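Beta-galactosidase (Marinomonas sp. ef1, PDB 6Y2K) probably hydrolyses terminal beta-galactosidic bonds as a cold-active, hexameric family GH42 beta-galactosidase from an Antarctic bacterium. Local coordinates at residues A[19-24]-A[59-64]; A[104-109]-A[141-146]; A[111-116]-A[220-225]. One frame throughout, in Å; residues are numbered along the deposited sequence. Where two conformers were deposited one is given.

Contact 1: residues A[19-24]-A[59-64]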
loop_
_atom_site.group_PDB
_atom_site.type_symbol
_atom_site.label_atom_id
_atom_site.label_comp_id
_atom_site.label_asym_id
_atom_site.label_seq_id
_atom_site.Cartn_x
_atom_site.Cartn_y
_atom_site.Cartn_z
ATOM N N GLU A 19 -22.013 14.557 54.132
ATOM C CA GLU A 19 -21.054 13.554 53.653
ATOM C C GLU A 19 -20.281 14.022 52.407
ATOM O O GLU A 19 -19.072 13.822 52.339
ATOM C CB GLU A 19 -21.764 12.215 53.373
ATOM C CG GLU A 19 -20.944 11.150 52.631
ATOM C CD GLU A 19 -19.652 10.762 53.339
ATOM O OE1 GLU A 19 -19.605 10.886 54.586
ATOM O OE2 GLU A 19 -18.687 10.327 52.660
ATOM N N ASP A 20 -20.975 14.628 51.438
ATOM C CA ASP A 20 -20.327 15.111 50.213
ATOM C C ASP A 20 -19.211 16.084 50.581
ATOM O O ASP A 20 -18.081 15.941 50.114
ATOM C CB ASP A 20 -21.313 15.814 49.256
ATOM C CG ASP A 20 -22.214 14.847 48.472
ATOM O OD1 ASP A 20 -21.810 13.703 48.165
ATOM O OD2 ASP A 20 -23.331 15.265 48.121
ATOM N N ALA A 21 -19.536 17.058 51.429
ATOM C CA ALA A 21 -18.591 18.105 51.810
ATOM C C ALA A 21 -17.388 17.562 52.591
ATOM O O ALA A 21 -16.258 17.996 52.368
ATOM C CB ALA A 21 -19.301 19.195 52.603
ATOM N N GLN A 22 -17.635 16.610 53.489
ATOM C CA GLN A 22 -16.564 15.954 54.265
ATOM C C GLN A 22 -15.633 15.153 53.348
ATOM O O GLN A 22 -14.415 15.244 53.463
ATOM C CB GLN A 22 -17.157 15.043 55.350
ATOM C CG GLN A 22 -17.841 15.813 56.473
ATOM C CD GLN A 22 -18.611 14.933 57.445
ATOM O OE1 GLN A 22 -19.133 13.870 57.087
ATOM N NE2 GLN A 22 -18.702 15.393 58.689
ATOM N N HIS A 23 -16.228 14.403 52.428
ATOM C CA HIS A 23 -15.493 13.621 51.431
ATOM C C HIS A 23 -14.626 14.557 50.556
ATOM O O HIS A 23 -13.435 14.307 50.369
ATOM C CB HIS A 23 -16.487 12.799 50.594
ATOM C CG HIS A 23 -15.877 11.656 49.839
ATOM N ND1 HIS A 23 -16.641 10.652 49.287
ATOM C CD2 HIS A 23 -14.592 11.359 49.537
ATOM C CE1 HIS A 23 -15.852 9.788 48.674
ATOM N NE2 HIS A 23 -14.602 10.192 48.813
ATOM N N MET A 24 -15.197 15.657 50.077
ATOM C CA MET A 24 -14.425 16.658 49.319
ATOM C C MET A 24 -13.167 17.112 50.081
ATOM O O MET A 24 -12.065 17.144 49.534
ATOM C CB MET A 24 -15.294 17.882 48.997
ATOM C CG MET A 24 -16.344 17.637 47.922
ATOM S SD MET A 24 -17.573 18.952 47.846
ATOM C CE MET A 24 -18.805 18.171 46.802
ATOM N N ASP A 59 -24.093 26.925 53.785
ATOM C CA ASP A 59 -23.683 26.763 55.196
ATOM C C ASP A 59 -22.932 25.450 55.438
ATOM O O ASP A 59 -21.912 25.448 56.123
ATOM C CB ASP A 59 -24.876 26.898 56.166
ATOM C CG ASP A 59 -25.347 28.349 56.343
ATOM O OD1 ASP A 59 -24.672 29.303 55.881
ATOM O OD2 ASP A 59 -26.416 28.539 56.958
ATOM N N ILE A 60 -23.409 24.350 54.856
ATOM C CA ILE A 60 -22.746 23.049 54.999
ATOM C C ILE A 60 -21.330 23.080 54.399
ATOM O O ILE A 60 -20.371 22.641 55.042
ATOM C CB ILE A 60 -23.600 21.899 54.408
ATOM C CG1 ILE A 60 -24.810 21.641 55.323
ATOM C CG2 ILE A 60 -22.786 20.611 54.242
ATOM C CD1 ILE A 60 -25.935 20.856 54.687
ATOM N N LEU A 61 -21.208 23.624 53.185
ATOM C CA LEU A 61 -19.909 23.759 52.522
ATOM C C LEU A 61 -18.955 24.649 53.338
ATOM O O LEU A 61 -17.785 24.304 53.510
ATOM C CB LEU A 61 -20.077 24.309 51.096
ATOM C CG LEU A 61 -20.844 23.398 50.127
ATOM C CD1 LEU A 61 -21.248 24.154 48.868
ATOM C CD2 LEU A 61 -20.024 22.161 49.777
ATOM N N HIS A 62 -19.462 25.771 53.854
ATOM C CA HIS A 62 -18.671 26.658 54.718
ATOM C C HIS A 62 -18.167 25.956 55.985
ATOM O O HIS A 62 -17.018 26.143 56.378
ATOM C CB HIS A 62 -19.476 27.893 55.114
ATOM C CG HIS A 62 -18.665 28.945 55.802
ATOM N ND1 HIS A 62 -17.595 29.575 55.198
ATOM C CD2 HIS A 62 -18.769 29.485 57.041
ATOM C CE1 HIS A 62 -17.074 30.453 56.037
ATOM N NE2 HIS A 62 -17.765 30.416 57.163
ATOM N N SER A 63 -19.020 25.136 56.595
ATOM C CA SER A 63 -18.680 24.431 57.843
ATOM C C SER A 63 -17.520 23.428 57.701
ATOM O O SER A 63 -16.877 23.079 58.696
ATOM C CB SER A 63 -19.908 23.713 58.402
ATOM O OG SER A 63 -20.194 22.551 57.644
ATOM N N GLN A 64 -17.265 22.970 56.472
ATOM C CA GLN A 64 -16.117 22.115 56.172
ATOM C C GLN A 64 -14.906 22.880 55.643
ATOM O O GLN A 64 -13.925 22.263 55.247
ATOM C CB GLN A 64 -16.537 21.020 55.180
ATOM C CG GLN A 64 -17.616 20.113 55.737
ATOM C CD GLN A 64 -17.176 19.388 56.994
ATOM O OE1 GLN A 64 -16.039 18.921 57.087
ATOM N NE2 GLN A 64 -18.071 19.282 57.964
HETATM O O HOH W 1 -17.245 17.475 60.192
#
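The side-chain amides of Gln22 and Gln64 stand nearly perpendicular, their planes 87° apart, and the aliphatic part of Gln22 rests against the flat of the Gln64 amide: CG of Gln22 is 3.6 Å from OE1 of Gln64 and almost as near to its CD and NE2. No direct hydrogen bond joins the two amides. Instead one water accepts from both, 3.0 Å from NE2 of Gln22 and 3.0 Å from NE2 of Gln64. Gln22 reaches it with an extended chain. Gln64 bends at chi2 (-60°), which turns its amide over Gln22 and leaves its CG facing Ala21, 3.7 Å from Ala21 CB. That methyl points toward the other helix and lies among Gln64, Ile60 and Leu61, with Ala21 CB 4.1 Å from Ile60 CG2 and 4.2 Å from Leu61 CD2. Deeper in, SD of Met24 touches CD2 of Leu61 more loosely, while Met24 also packs on Ile29 and Val32 of the second barrel strand. Helices 17-27 and 52-63 are the outer helices that follow the first and second strands of the TIM barrel, and their segments run in the same general direction at 31°. Within the second segment, OG of Ser63 bonds back to the backbone O of Ile60 at 2.6 Å. With an alanine at Gln64 the water is likely to lose one of its two amide donors, and Gln22 CG and the Ala21 methyl their cover. The chemistry is thus layered: apolar carbons and a sulfur meet on the inner side, and a hydrated pair of amides finishes the outer rim, with no ionic bond between the two segments.

Contact 2: residues A[104-109]-A[141-146]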
loop_
_atom_site.group_PDB
_atom_site.type_symbol
_atom_site.label_atom_id
_atom_site.label_comp_id
_atom_site.label_asym_id
_atom_site.label_seq_id
_atom_site.Cartn_x
_atom_site.Cartn_y
_atom_site.Cartn_z
ATOM N N ARG A 104 -28.754 27.028 26.892
ATOM C CA ARG A 104 -28.282 28.201 26.144
ATOM C C ARG A 104 -29.290 28.728 25.105
ATOM O O ARG A 104 -28.913 29.300 24.078
ATOM C CB ARG A 104 -26.901 27.931 25.510
ATOM C CG ARG A 104 -25.784 27.661 26.525
ATOM C CD ARG A 104 -24.431 28.143 25.993
ATOM N NE ARG A 104 -24.580 29.537 25.622
ATOM C CZ ARG A 104 -24.602 30.545 26.486
ATOM N NH1 ARG A 104 -24.382 30.352 27.786
ATOM N NH2 ARG A 104 -24.823 31.766 26.043
ATOM N N HIS A 105 -30.571 28.604 25.439
ATOM C CA HIS A 105 -31.695 29.032 24.571
ATOM C C HIS A 105 -32.024 30.521 24.744
ATOM O O HIS A 105 -33.078 30.900 25.253
ATOM C CB HIS A 105 -32.944 28.154 24.807
ATOM C CG HIS A 105 -33.122 27.737 26.232
ATOM N ND1 HIS A 105 -32.579 26.572 26.727
ATOM C CD2 HIS A 105 -33.723 28.351 27.280
ATOM C CE1 HIS A 105 -32.868 26.467 28.011
ATOM N NE2 HIS A 105 -33.562 27.533 28.373
ATOM N N TYR A 106 -31.095 31.365 24.309
ATOM C CA TYR A 106 -31.329 32.795 24.184
ATOM C C TYR A 106 -30.322 33.404 23.221
ATOM O O TYR A 106 -29.224 32.859 23.031
ATOM C CB TYR A 106 -31.230 33.503 25.547
ATOM C CG TYR A 106 -29.865 33.470 26.222
ATOM C CD1 TYR A 106 -28.899 34.445 25.950
ATOM C CD2 TYR A 106 -29.552 32.487 27.166
ATOM C CE1 TYR A 106 -27.654 34.431 26.578
ATOM C CE2 TYR A 106 -28.309 32.455 27.788
ATOM C CZ TYR A 106 -27.366 33.432 27.498
ATOM O OH TYR A 106 -26.140 33.404 28.126
ATOM N N THR A 107 -30.696 34.525 22.617
ATOM C CA THR A 107 -29.724 35.366 21.929
ATOM C C THR A 107 -29.258 36.456 22.887
ATOM O O THR A 107 -30.069 37.045 23.614
ATOM C CB THR A 107 -30.215 35.992 20.610
ATOM O OG1 THR A 107 -29.307 37.040 20.229
ATOM C CG2 THR A 107 -31.640 36.557 20.707
ATOM N N PHE A 108 -27.950 36.718 22.866
ATOM C CA PHE A 108 -27.324 37.787 23.660
ATOM C C PHE A 108 -27.877 39.182 23.318
ATOM O O PHE A 108 -27.736 40.122 24.117
ATOM C CB PHE A 108 -25.805 37.802 23.429
ATOM C CG PHE A 108 -25.077 36.631 24.019
ATOM C CD1 PHE A 108 -24.691 36.650 25.347
ATOM C CD2 PHE A 108 -24.746 35.517 23.240
ATOM C CE1 PHE A 108 -24.002 35.586 25.908
ATOM C CE2 PHE A 108 -24.062 34.449 23.795
ATOM C CZ PHE A 108 -23.687 34.484 25.131
ATOM N N ALA A 109 -28.483 39.330 22.131
ATOM C CA ALA A 109 -29.074 40.606 21.704
ATOM C C ALA A 109 -30.430 40.916 22.339
ATOM O O ALA A 109 -30.901 42.052 22.227
ATOM C CB ALA A 109 -29.196 40.658 20.182
ATOM N N ASN A 141 -22.692 30.426 32.076
ATOM C CA ASN A 141 -21.959 29.170 31.915
ATOM C C ASN A 141 -21.621 28.966 30.437
ATOM O O ASN A 141 -22.516 28.734 29.628
ATOM C CB ASN A 141 -22.773 27.970 32.414
ATOM C CG ASN A 141 -21.949 26.692 32.444
ATOM O OD1 ASN A 141 -21.119 26.488 33.352
ATOM N ND2 ASN A 141 -22.153 25.831 31.443
ATOM N N GLU A 142 -20.338 29.074 30.103
ATOM C CA GLU A 142 -19.826 28.780 28.762
ATOM C C GLU A 142 -20.558 29.566 27.680
ATOM O O GLU A 142 -21.236 29.001 26.818
ATOM C CB GLU A 142 -19.866 27.265 28.467
ATOM C CG GLU A 142 -18.907 26.416 29.302
ATOM C CD GLU A 142 -18.791 24.982 28.791
ATOM O OE1 GLU A 142 -19.802 24.442 28.296
ATOM O OE2 GLU A 142 -17.687 24.385 28.876
ATOM N N TYR A 143 -20.410 30.887 27.744
ATOM C CA TYR A 143 -20.893 31.783 26.706
ATOM C C TYR A 143 -20.466 31.222 25.366
ATOM O O TYR A 143 -19.297 30.869 25.196
ATOM C CB TYR A 143 -20.267 33.185 26.821
ATOM C CG TYR A 143 -20.670 34.038 28.009
ATOM C CD1 TYR A 143 -21.990 34.105 28.446
ATOM C CD2 TYR A 143 -19.731 34.834 28.657
ATOM C CE1 TYR A 143 -22.355 34.917 29.518
ATOM C CE2 TYR A 143 -20.085 35.644 29.730
ATOM C CZ TYR A 143 -21.395 35.686 30.156
ATOM O OH TYR A 143 -21.743 36.495 31.223
ATOM N N GLY A 144 -21.409 31.135 24.430
ATOM C CA GLY A 144 -21.103 30.729 23.062
ATOM C C GLY A 144 -21.191 29.233 22.796
ATOM O O GLY A 144 -21.265 28.841 21.628
ATOM N N CYS A 145 -21.230 28.391 23.841
ATOM C CA CYS A 145 -21.244 26.934 23.631
ATOM C C CYS A 145 -22.399 26.562 22.707
ATOM O O CYS A 145 -23.468 27.184 22.748
ATOM C CB CYS A 145 -21.356 26.147 24.944
ATOM S SG CYS A 145 -20.877 24.401 24.778
ATOM N N HIS A 146 -22.165 25.555 21.870
ATOM C CA HIS A 146 -23.135 25.122 20.854
ATOM C C HIS A 146 -23.374 26.209 19.787
ATOM O O HIS A 146 -24.457 26.284 19.200
ATOM C CB HIS A 146 -24.463 24.677 21.491
ATOM C CG HIS A 146 -24.302 23.955 22.793
ATOM N ND1 HIS A 146 -23.683 22.728 22.890
ATOM C CD2 HIS A 146 -24.671 24.294 24.050
ATOM C CE1 HIS A 146 -23.678 22.343 24.154
ATOM N NE2 HIS A 146 -24.273 23.275 24.878
#
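Arg104 turns at chi2 and again at chi3 (54°), a double bend that lays its guanidinium against the backbone of Glu142, Tyr143 and Gly144. These residues belong to the loop after the fourth strand of the TIM barrel, and Arg104 to the loop after the third. Glu142 to Cys145 form a type II beta turn, closed by Cys145 N bonding Glu142 O at 3.0 Å; a side chain at Gly144 would press on the preceding carbonyl O. Glu142 O, Tyr143 CA and Gly144 N lie over one face of the Arg104 guanidinium. Asn141 O and Cys145 O sit at its edge. Arg104 NH1 gives Asn141 O a weak, bent bond of 3.1 Å (128° at the hydrogen). The stronger grip on NH1 is the salt bridge to Asp140; NE bonds Thr148, and NH2 bonds Tyr106 OH weakly. Asn141-Glu142, just past strand 134-138, matches the Asn-Glu pair of clan GH-A enzymes, in which the glutamate is the acid/base, so Glu142 probably has that part; its OE1 holds a glycerol. Beside the turn, CD1 of Tyr143 meets the edge of the Phe108 ring, 3.6 Å from Phe108 CE1, the two planes 71° apart in an oblique pair. His146 packs on Thr201 of a second subunit, and Cys145 SG lies over the centre of the His146 imidazole, 3.5 Å above the ring plane.

Contact 3: residues A[111-116]-A[220-225]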
loop_
_atom_site.group_PDB
_atom_site.type_symbol
_atom_site.label_atom_id
_atom_site.label_comp_id
_atom_site.label_asym_id
_atom_site.label_seq_id
_atom_site.Cartn_x
_atom_site.Cartn_y
_atom_site.Cartn_z
ATOM N N LEU A 111 -33.018 42.196 24.560
ATOM C CA LEU A 111 -33.109 43.176 25.641
ATOM C C LEU A 111 -34.094 42.723 26.730
ATOM O O LEU A 111 -33.872 42.984 27.926
ATOM C CB LEU A 111 -33.487 44.545 25.085
ATOM C CG LEU A 111 -32.535 45.108 24.021
ATOM C CD1 LEU A 111 -32.999 46.495 23.593
ATOM C CD2 LEU A 111 -31.090 45.160 24.521
ATOM N N GLU A 112 -35.155 42.022 26.321
ATOM C CA GLU A 112 -36.108 41.455 27.271
ATOM C C GLU A 112 -35.429 40.445 28.202
ATOM O O GLU A 112 -35.629 40.497 29.413
ATOM C CB GLU A 112 -37.308 40.810 26.559
ATOM C CG GLU A 112 -38.229 41.798 25.840
ATOM C CD GLU A 112 -39.518 41.169 25.307
ATOM O OE1 GLU A 112 -39.892 40.047 25.725
ATOM O OE2 GLU A 112 -40.190 41.807 24.469
ATOM N N TYR A 113 -34.621 39.531 27.654
ATOM C CA TYR A 113 -33.942 38.557 28.518
ATOM C C TYR A 113 -32.879 39.235 29.393
ATOM O O TYR A 113 -32.681 38.838 30.534
ATOM C CB TYR A 113 -33.341 37.375 27.736
ATOM C CG TYR A 113 -32.764 36.306 28.654
ATOM C CD1 TYR A 113 -33.523 35.788 29.705
ATOM C CD2 TYR A 113 -31.459 35.838 28.494
ATOM C CE1 TYR A 113 -33.010 34.827 30.565
ATOM C CE2 TYR A 113 -30.934 34.865 29.344
ATOM C CZ TYR A 113 -31.719 34.367 30.380
ATOM O OH TYR A 113 -31.242 33.425 31.232
ATOM N N ARG A 114 -32.213 40.263 28.875
ATOM C CA ARG A 114 -31.261 41.013 29.705
ATOM C C ARG A 114 -31.924 41.615 30.948
ATOM O O ARG A 114 -31.316 41.620 32.017
ATOM C CB ARG A 114 -30.574 42.121 28.925
ATOM C CG ARG A 114 -29.435 41.627 28.059
ATOM C CD ARG A 114 -28.770 42.810 27.396
ATOM N NE ARG A 114 -28.049 42.423 26.208
ATOM C CZ ARG A 114 -27.421 43.271 25.404
ATOM N NH1 ARG A 114 -27.387 44.584 25.659
ATOM N NH2 ARG A 114 -26.809 42.800 24.333
ATOM N N GLU A 115 -33.144 42.134 30.803
ATOM C CA GLU A 115 -33.867 42.663 31.964
ATOM C C GLU A 115 -34.223 41.542 32.945
ATOM O O GLU A 115 -34.091 41.728 34.156
ATOM C CB GLU A 115 -35.097 43.477 31.550
ATOM C CG GLU A 115 -34.739 44.802 30.898
ATOM C CD GLU A 115 -33.752 45.629 31.718
ATOM O OE1 GLU A 115 -34.090 45.977 32.867
ATOM O OE2 GLU A 115 -32.648 45.943 31.222
ATOM N N GLU A 116 -34.632 40.370 32.441
ATOM C CA GLU A 116 -34.862 39.214 33.324
ATOM C C GLU A 116 -33.573 38.793 34.045
ATOM O O GLU A 116 -33.614 38.446 35.222
ATOM C CB GLU A 116 -35.456 38.009 32.575
ATOM C CG GLU A 116 -36.856 38.233 32.006
ATOM C CD GLU A 116 -37.984 38.044 33.017
ATOM O OE1 GLU A 116 -37.739 38.085 34.244
ATOM O OE2 GLU A 116 -39.144 37.849 32.577
ATOM N N VAL A 220 -20.170 40.761 25.378
ATOM C CA VAL A 220 -19.522 41.720 26.289
ATOM C C VAL A 220 -20.571 42.453 27.128
ATOM O O VAL A 220 -20.452 42.490 28.359
ATOM C CB VAL A 220 -18.625 42.734 25.528
ATOM C CG1 VAL A 220 -18.043 43.793 26.467
ATOM C CG2 VAL A 220 -17.500 42.002 24.797
ATOM N N ALA A 221 -21.603 42.989 26.470
ATOM C CA ALA A 221 -22.683 43.744 27.141
ATOM C C ALA A 221 -23.513 42.892 28.104
ATOM O O ALA A 221 -23.822 43.328 29.218
ATOM C CB ALA A 221 -23.600 44.390 26.111
ATOM N N PHE A 222 -23.871 41.686 27.665
ATOM C CA PHE A 222 -24.610 40.712 28.491
ATOM C C PHE A 222 -23.858 40.375 29.774
ATOM O O PHE A 222 -24.454 40.300 30.856
ATOM C CB PHE A 222 -24.861 39.441 27.673
ATOM C CG PHE A 222 -25.683 38.382 28.370
ATOM C CD1 PHE A 222 -25.077 37.423 29.171
ATOM C CD2 PHE A 222 -27.057 38.303 28.165
ATOM C CE1 PHE A 222 -25.823 36.417 29.777
ATOM C CE2 PHE A 222 -27.815 37.305 28.773
ATOM C CZ PHE A 222 -27.196 36.363 29.586
ATOM N N ASN A 223 -22.551 40.160 29.644
ATOM C CA ASN A 223 -21.692 39.855 30.781
ATOM C C ASN A 223 -21.508 41.082 31.690
ATOM O O ASN A 223 -21.546 40.962 32.922
ATOM C CB ASN A 223 -20.331 39.340 30.290
ATOM C CG ASN A 223 -19.405 38.949 31.431
ATOM O OD1 ASN A 223 -19.693 38.016 32.182
ATOM N ND2 ASN A 223 -18.289 39.671 31.568
ATOM N N LYS A 224 -21.311 42.246 31.076
ATOM C CA LYS A 224 -21.070 43.490 31.808
ATOM C C LYS A 224 -22.235 43.880 32.734
ATOM O O LYS A 224 -22.003 44.418 33.828
ATOM C CB LYS A 224 -20.758 44.626 30.829
ATOM C CG LYS A 224 -20.419 45.979 31.448
ATOM C CD LYS A 224 -19.348 45.873 32.526
ATOM C CE LYS A 224 -18.561 47.164 32.713
ATOM N NZ LYS A 224 -19.399 48.306 33.177
ATOM N N LEU A 225 -23.471 43.598 32.328
ATOM C CA LEU A 225 -24.603 43.917 33.195
ATOM C C LEU A 225 -24.554 43.094 34.491
ATOM O O LEU A 225 -24.867 43.617 35.562
ATOM C CB LEU A 225 -25.951 43.812 32.467
ATOM C CG LEU A 225 -26.815 42.551 32.461
ATOM C CD1 LEU A 225 -27.505 42.285 33.796
ATOM C CD2 LEU A 225 -27.854 42.681 31.353
#
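Around the closest pair of alpha carbons, Arg114 and Phe222, the two helical segments run nearly parallel at 20°, with their axes 10.7 Å apart. They belong to helices 111-128 and 205-233, the outer helices that follow the third and fourth strands of the TIM barrel. Arg114 carries much of the contact, its chain extended from CG to NE and laid alongside the other helix, back toward Ala221. One guanidinium face receives Ala221 CB, 3.8 Å from Arg114 NH1, and the backbone N of Phe222; NH2 is held from outside the pair by Phe108 O and Gln218 OE1, which fixes the flat group in place. Nearer the backbone, CG of Arg114 comes obliquely to the Phe222 ring, 4.1 Å from Phe222 CD2. On the buried side Phe222 leaves its helix with CG anti to the backbone N (chi1 -177°), which brings its ring edge to Tyr113: CE2 of Phe222 lies 3.9 Å from Tyr113 CD2. Tyr113 in turn bonds Thr74 O through its OH, and the Phe222 ring stacks on Tyr106. One turn beyond Ala221, CD2 of Leu225 lies 3.7 Å from Arg114 CB and equally near Arg114 O.

All three contacts belong to the TIM barrel. Contacts 1 and 3 each join outer helices that follow consecutive barrel strands and run in the same general direction, both partly buried and without a direct hydrogen bond across; contact 1 finishes in a water shared by amides, contact 3 in an arginine laid over an alanine methyl. Contact 2 is the buried one, loop against loop near the glycerol site, and works through an arginine against backbone carbonyls, with an aromatic pair beside it. Contacts 2 and 3 adjoin, their centres 12 Å apart, and are tied by probable hydrogen bonds, Tyr143 OH to Asn223 OD1 at 2.7 Å among them. Contact 1 is separate, its centre more than 30 Å from either.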